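Long-range contacts in serine protease pet (Escherichia coli, PDB 4OM9), which is an autotransporter enterotoxin and secreted serine protease of enteroaggregative strains that probably cleaves host alpha-fodrin: residues A[733-738]-A[757-762]; A[683-688]-A[703-708]. All blocks are in the same frame, centred on the assembly; numbering follows the deposited sequence.

Contact 1 of 2, residues A[733-738]-A[757-762]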
loop_
_atom_site.group_PDB
_atom_site.type_symbol
_atom_site.label_atom_id
_atom_site.label_comp_id
_atom_site.label_asym_id
_atom_site.label_seq_id
_atom_site.Cartn_x
_atom_site.Cartn_y
_atom_site.Cartn_z
ATOM N N GLU A 733 -24.575 22.730 9.129
ATOM C CA GLU A 733 -23.841 21.591 9.659
ATOM C C GLU A 733 -24.467 21.133 10.964
ATOM O O GLU A 733 -25.010 21.942 11.726
ATOM C CB GLU A 733 -22.360 21.917 9.860
ATOM C CG GLU A 733 -22.047 23.365 10.085
ATOM C CD GLU A 733 -21.403 24.018 8.877
ATOM O OE1 GLU A 733 -20.662 23.326 8.129
ATOM O OE2 GLU A 733 -21.644 25.239 8.684
ATOM N N LEU A 734 -24.396 19.831 11.209
ATOM C CA LEU A 734 -25.030 19.207 12.362
ATOM C C LEU A 734 -24.028 18.299 13.073
ATOM O O LEU A 734 -23.340 17.500 12.437
ATOM C CB LEU A 734 -26.285 18.432 11.920
ATOM C CG LEU A 734 -26.819 17.198 12.655
ATOM C CD1 LEU A 734 -27.099 17.492 14.105
ATOM C CD2 LEU A 734 -28.075 16.645 11.980
ATOM N N THR A 735 -23.936 18.436 14.392
ATOM C CA THR A 735 -22.969 17.667 15.170
ATOM C C THR A 735 -23.665 16.537 15.943
ATOM O O THR A 735 -24.742 16.732 16.506
ATOM C CB THR A 735 -22.185 18.582 16.120
ATOM O OG1 THR A 735 -21.719 19.730 15.394
ATOM C CG2 THR A 735 -20.997 17.849 16.703
ATOM N N GLU A 736 -23.036 15.361 15.963
ATOM C CA GLU A 736 -23.725 14.104 16.270
ATOM C C GLU A 736 -23.222 13.325 17.488
ATOM O O GLU A 736 -23.819 12.319 17.863
ATOM C CB GLU A 736 -23.647 13.182 15.048
ATOM C CG GLU A 736 -24.258 13.759 13.794
ATOM C CD GLU A 736 -25.764 13.576 13.734
ATOM O OE1 GLU A 736 -26.262 13.170 12.662
ATOM O OE2 GLU A 736 -26.456 13.844 14.748
ATOM N N ASP A 737 -22.126 13.779 18.085
ATOM C CA ASP A 737 -21.517 13.133 19.252
ATOM C C ASP A 737 -20.779 14.182 20.084
ATOM O O ASP A 737 -20.811 15.362 19.758
ATOM C CB ASP A 737 -20.536 12.026 18.823
ATOM C CG ASP A 737 -21.225 10.701 18.516
ATOM O OD1 ASP A 737 -22.279 10.407 19.113
ATOM O OD2 ASP A 737 -20.697 9.934 17.686
ATOM N N GLY A 738 -20.088 13.754 21.138
ATOM C CA GLY A 738 -19.136 14.631 21.803
ATOM C C GLY A 738 -17.974 14.951 20.875
ATOM O O GLY A 738 -16.847 14.531 21.113
ATOM N N LYS A 757 -25.771 17.089 21.122
ATOM C CA LYS A 757 -24.795 16.372 21.927
ATOM C C LYS A 757 -23.901 17.361 22.672
ATOM O O LYS A 757 -23.995 18.574 22.469
ATOM C CB LYS A 757 -23.945 15.452 21.050
ATOM C CG LYS A 757 -24.743 14.430 20.253
ATOM C CD LYS A 757 -25.433 13.423 21.162
ATOM C CE LYS A 757 -25.815 12.157 20.400
ATOM N NZ LYS A 757 -26.526 11.184 21.286
ATOM N N ALA A 758 -23.031 16.841 23.529
ATOM C CA ALA A 758 -22.039 17.677 24.193
ATOM C C ALA A 758 -20.866 17.927 23.248
ATOM O O ALA A 758 -19.871 17.205 23.278
ATOM C CB ALA A 758 -21.566 17.029 25.485
ATOM N N ALA A 759 -20.986 18.940 22.396
ATOM C CA ALA A 759 -19.941 19.205 21.407
ATOM C C ALA A 759 -19.072 20.373 21.843
ATOM O O ALA A 759 -19.344 21.007 22.858
ATOM C CB ALA A 759 -20.547 19.470 20.038
ATOM N N LYS A 760 -18.020 20.655 21.081
ATOM C CA LYS A 760 -17.057 21.671 21.492
ATOM C C LYS A 760 -16.663 22.612 20.366
ATOM O O LYS A 760 -17.072 22.426 19.226
ATOM C CB LYS A 760 -15.801 21.002 22.052
ATOM C CG LYS A 760 -16.044 20.058 23.224
ATOM C CD LYS A 760 -14.905 19.055 23.342
ATOM C CE LYS A 760 -13.596 19.714 23.783
ATOM N NZ LYS A 760 -13.655 20.131 25.214
ATOM N N LEU A 761 -15.908 23.652 20.724
ATOM C CA LEU A 761 -15.078 24.402 19.779
ATOM C C LEU A 761 -15.899 25.261 18.788
ATOM O O LEU A 761 -17.086 24.983 18.584
ATOM C CB LEU A 761 -14.153 23.397 19.071
ATOM C CG LEU A 761 -13.014 22.957 20.005
ATOM C CD1 LEU A 761 -12.140 21.887 19.383
ATOM C CD2 LEU A 761 -12.175 24.161 20.440
ATOM N N SER A 762 -15.315 26.313 18.188
ATOM C CA SER A 762 -13.890 26.685 18.248
ATOM C C SER A 762 -13.580 28.134 17.913
ATOM O O SER A 762 -12.769 28.767 18.582
ATOM C CB SER A 762 -13.100 25.892 17.246
ATOM O OG SER A 762 -13.325 26.464 15.968
#

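Contact 2 of 2, residues A[683-688]-A[703-708]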
loop_
_atom_site.group_PDB
_atom_site.type_symbol
_atom_site.label_atom_id
_atom_site.label_comp_id
_atom_site.label_asym_id
_atom_site.label_seq_id
_atom_site.Cartn_x
_atom_site.Cartn_y
_atom_site.Cartn_z
ATOM N N LEU A 683 -22.867 15.040 3.014
ATOM C CA LEU A 683 -21.580 14.679 3.581
ATOM C C LEU A 683 -21.708 14.236 5.028
ATOM O O LEU A 683 -22.120 15.021 5.888
ATOM C CB LEU A 683 -20.610 15.856 3.490
ATOM C CG LEU A 683 -19.275 15.630 4.218
ATOM C CD1 LEU A 683 -18.619 14.343 3.770
ATOM C CD2 LEU A 683 -18.340 16.793 3.998
ATOM N N THR A 684 -21.342 12.990 5.311
ATOM C CA THR A 684 -21.430 12.490 6.678
ATOM C C THR A 684 -20.075 12.081 7.225
ATOM O O THR A 684 -19.444 11.160 6.721
ATOM C CB THR A 684 -22.392 11.295 6.791
ATOM O OG1 THR A 684 -23.716 11.718 6.442
ATOM C CG2 THR A 684 -22.415 10.773 8.223
ATOM N N ILE A 685 -19.642 12.779 8.272
ATOM C CA ILE A 685 -18.367 12.505 8.932
ATOM C C ILE A 685 -18.625 11.726 10.208
ATOM O O ILE A 685 -19.185 12.267 11.156
ATOM C CB ILE A 685 -17.618 13.809 9.231
ATOM C CG1 ILE A 685 -17.370 14.553 7.911
ATOM C CG2 ILE A 685 -16.336 13.533 9.961
ATOM C CD1 ILE A 685 -16.593 15.841 8.038
ATOM N N HIS A 686 -18.254 10.448 10.217
ATOM C CA HIS A 686 -18.577 9.564 11.341
ATOM C C HIS A 686 -17.601 9.691 12.506
ATOM O O HIS A 686 -16.524 10.270 12.374
ATOM C CB HIS A 686 -18.607 8.099 10.902
ATOM C CG HIS A 686 -19.693 7.768 9.924
ATOM N ND1 HIS A 686 -20.975 7.459 10.312
ATOM C CD2 HIS A 686 -19.670 7.666 8.571
ATOM C CE1 HIS A 686 -21.707 7.191 9.241
ATOM N NE2 HIS A 686 -20.937 7.305 8.175
ATOM N N LYS A 687 -17.995 9.118 13.640
ATOM C CA LYS A 687 -17.176 9.111 14.847
ATOM C C LYS A 687 -15.850 8.407 14.591
ATOM O O LYS A 687 -15.815 7.285 14.072
ATOM C CB LYS A 687 -17.929 8.438 15.998
ATOM C CG LYS A 687 -17.164 8.368 17.314
ATOM C CD LYS A 687 -18.099 7.994 18.467
ATOM C CE LYS A 687 -17.358 7.842 19.792
ATOM N NZ LYS A 687 -16.783 9.128 20.273
ATOM N N GLY A 688 -14.761 9.082 14.940
ATOM C CA GLY A 688 -13.438 8.544 14.703
ATOM C C GLY A 688 -12.721 9.017 13.444
ATOM O O GLY A 688 -11.618 8.542 13.156
ATOM N N ILE A 703 -23.737 18.933 6.119
ATOM C CA ILE A 703 -22.633 18.129 6.624
ATOM C C ILE A 703 -22.940 17.657 8.031
ATOM O O ILE A 703 -23.140 18.476 8.923
ATOM C CB ILE A 703 -21.315 18.927 6.648
ATOM C CG1 ILE A 703 -20.970 19.441 5.254
ATOM C CG2 ILE A 703 -20.172 18.086 7.215
ATOM C CD1 ILE A 703 -19.967 20.559 5.273
ATOM N N LYS A 704 -22.986 16.346 8.228
ATOM C CA LYS A 704 -23.169 15.775 9.555
ATOM C C LYS A 704 -21.844 15.236 10.052
ATOM O O LYS A 704 -21.125 14.576 9.293
ATOM C CB LYS A 704 -24.229 14.677 9.529
ATOM C CG LYS A 704 -25.587 15.194 9.106
ATOM C CD LYS A 704 -26.631 14.097 8.993
ATOM C CE LYS A 704 -27.934 14.683 8.449
ATOM N NZ LYS A 704 -29.047 13.698 8.354
ATOM N N SER A 705 -21.513 15.507 11.316
ATOM C CA SER A 705 -20.188 15.166 11.830
ATOM C C SER A 705 -20.145 14.782 13.312
ATOM O O SER A 705 -20.495 15.567 14.190
ATOM C CB SER A 705 -19.224 16.331 11.583
ATOM O OG SER A 705 -17.969 16.101 12.206
ATOM N N GLY A 706 -19.688 13.559 13.565
ATOM C CA GLY A 706 -19.531 13.030 14.902
ATOM C C GLY A 706 -18.062 12.799 15.185
ATOM O O GLY A 706 -17.704 12.125 16.153
ATOM N N GLY A 707 -17.212 13.362 14.328
ATOM C CA GLY A 707 -15.771 13.268 14.489
ATOM C C GLY A 707 -15.140 14.639 14.647
ATOM O O GLY A 707 -15.766 15.556 15.173
ATOM N N ASP A 708 -13.892 14.778 14.209
ATOM C CA ASP A 708 -13.228 16.080 14.189
ATOM C C ASP A 708 -13.313 16.707 12.796
ATOM O O ASP A 708 -12.913 16.102 11.800
ATOM C CB ASP A 708 -11.769 15.957 14.619
ATOM C CG ASP A 708 -11.612 15.419 16.043
ATOM O OD1 ASP A 708 -12.631 15.114 16.694
ATOM O OD2 ASP A 708 -10.462 15.288 16.509
#

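Contact 1 of 2, residues A[733-738]-A[757-762]
K757 lies over the backbone of E736 and D737, and its aliphatic chain does the touching. CB rests 3.4 Å from D737 O; beyond it the chain bends at the CB-CG bond (chi2 -66°), which folds it round the neighbouring carbonyl, with CG 3.3 Å and CE 3.2 Å from E736 O. A long, flexible lysine suits this exposed place, because its methylenes can follow the backbone while the amino group goes on outward. The D737 side chain runs alongside it in the same direction, OD1 lying 4.1 Å from K757 CE. D737 OD1 and K757 NZ stay 4.8 Å apart, too far for a salt bridge, though the opposite charges probably attract weakly. Deeper in, two methyls meet: T735 CG2, anti to its own backbone N, is 3.7 Å from A759 CB, an ordinary van der Waals contact that small side chains allow at this buried place. At the outer end G738 CA donates a CA-H...O contact to A758 O at 3.1 Å, where A758 centres an inverse gamma turn. Strand 733-735 is flanked by strands 703-705 and 747-755 of the beta-helix, while 757-762 follows strand 747-755 and brings L761 and S762 against strand 740-744.

Contact 2 of 2, residues A[683-688]-A[703-708]
I685 and S705 are neighbours on the same face of two parallel strands of the beta-helix, 683-685 and 703-705, whose directions differ by only 10°. From I685 the CB lies 3.6 Å from K704 O and 3.8 Å from S705 OG. CG2 also meets S705 OG, at 3.8 Å, whereas CG1, set beside the backbone N (chi1 -59°), lies 4.0 Å from K704 O. The tip, CD1, then comes to 4.3 Å from I703 CG2, and the same methyl of I703 touches L683 CD2 at 3.9 Å. Leucine and isoleucines thus fill the buried face that they share with the small S705, while T684 and K704 occupy the opposite face, where a hydroxyl and an amino-tipped chain suit partial exposure. The backbone ladder is K704 N to L683 O, I685 N to K704 O, and G706 N to I685 O. Past it the strands give way to a turn. At G707 a beta carbon would run into H686 O, so glycine fits, and G706 O receives a CA-H...O contact from K687 CA at 3.3 Å. Three fairly straight amide bonds fix the register, so the directional bonding falls to the backbone, and the shared face of L683, I685 and I703 adds mainly hydrocarbon contact.

Overall arrangement
From the N terminus, contact 2 comes first: the chain leaves 683-688, passes strands 690-693 and 697-699, and returns at 703-708, one coil further along the beta-helix. It then runs through strands 708-712 and 725-729 before 733-738 opens contact 1, which is closed by 757-762 after strands 740-744 and 747-755. The two loops therefore follow in series, neither nesting nor crossing. They are joined laterally by strands 703-705 and 733-735, neighbours paired through the backbones of L734, I703 and S705. On the outer turns D737 of contact 1 packs against K687 of contact 2. Together they tie successive coils of one flank of the passenger stalk.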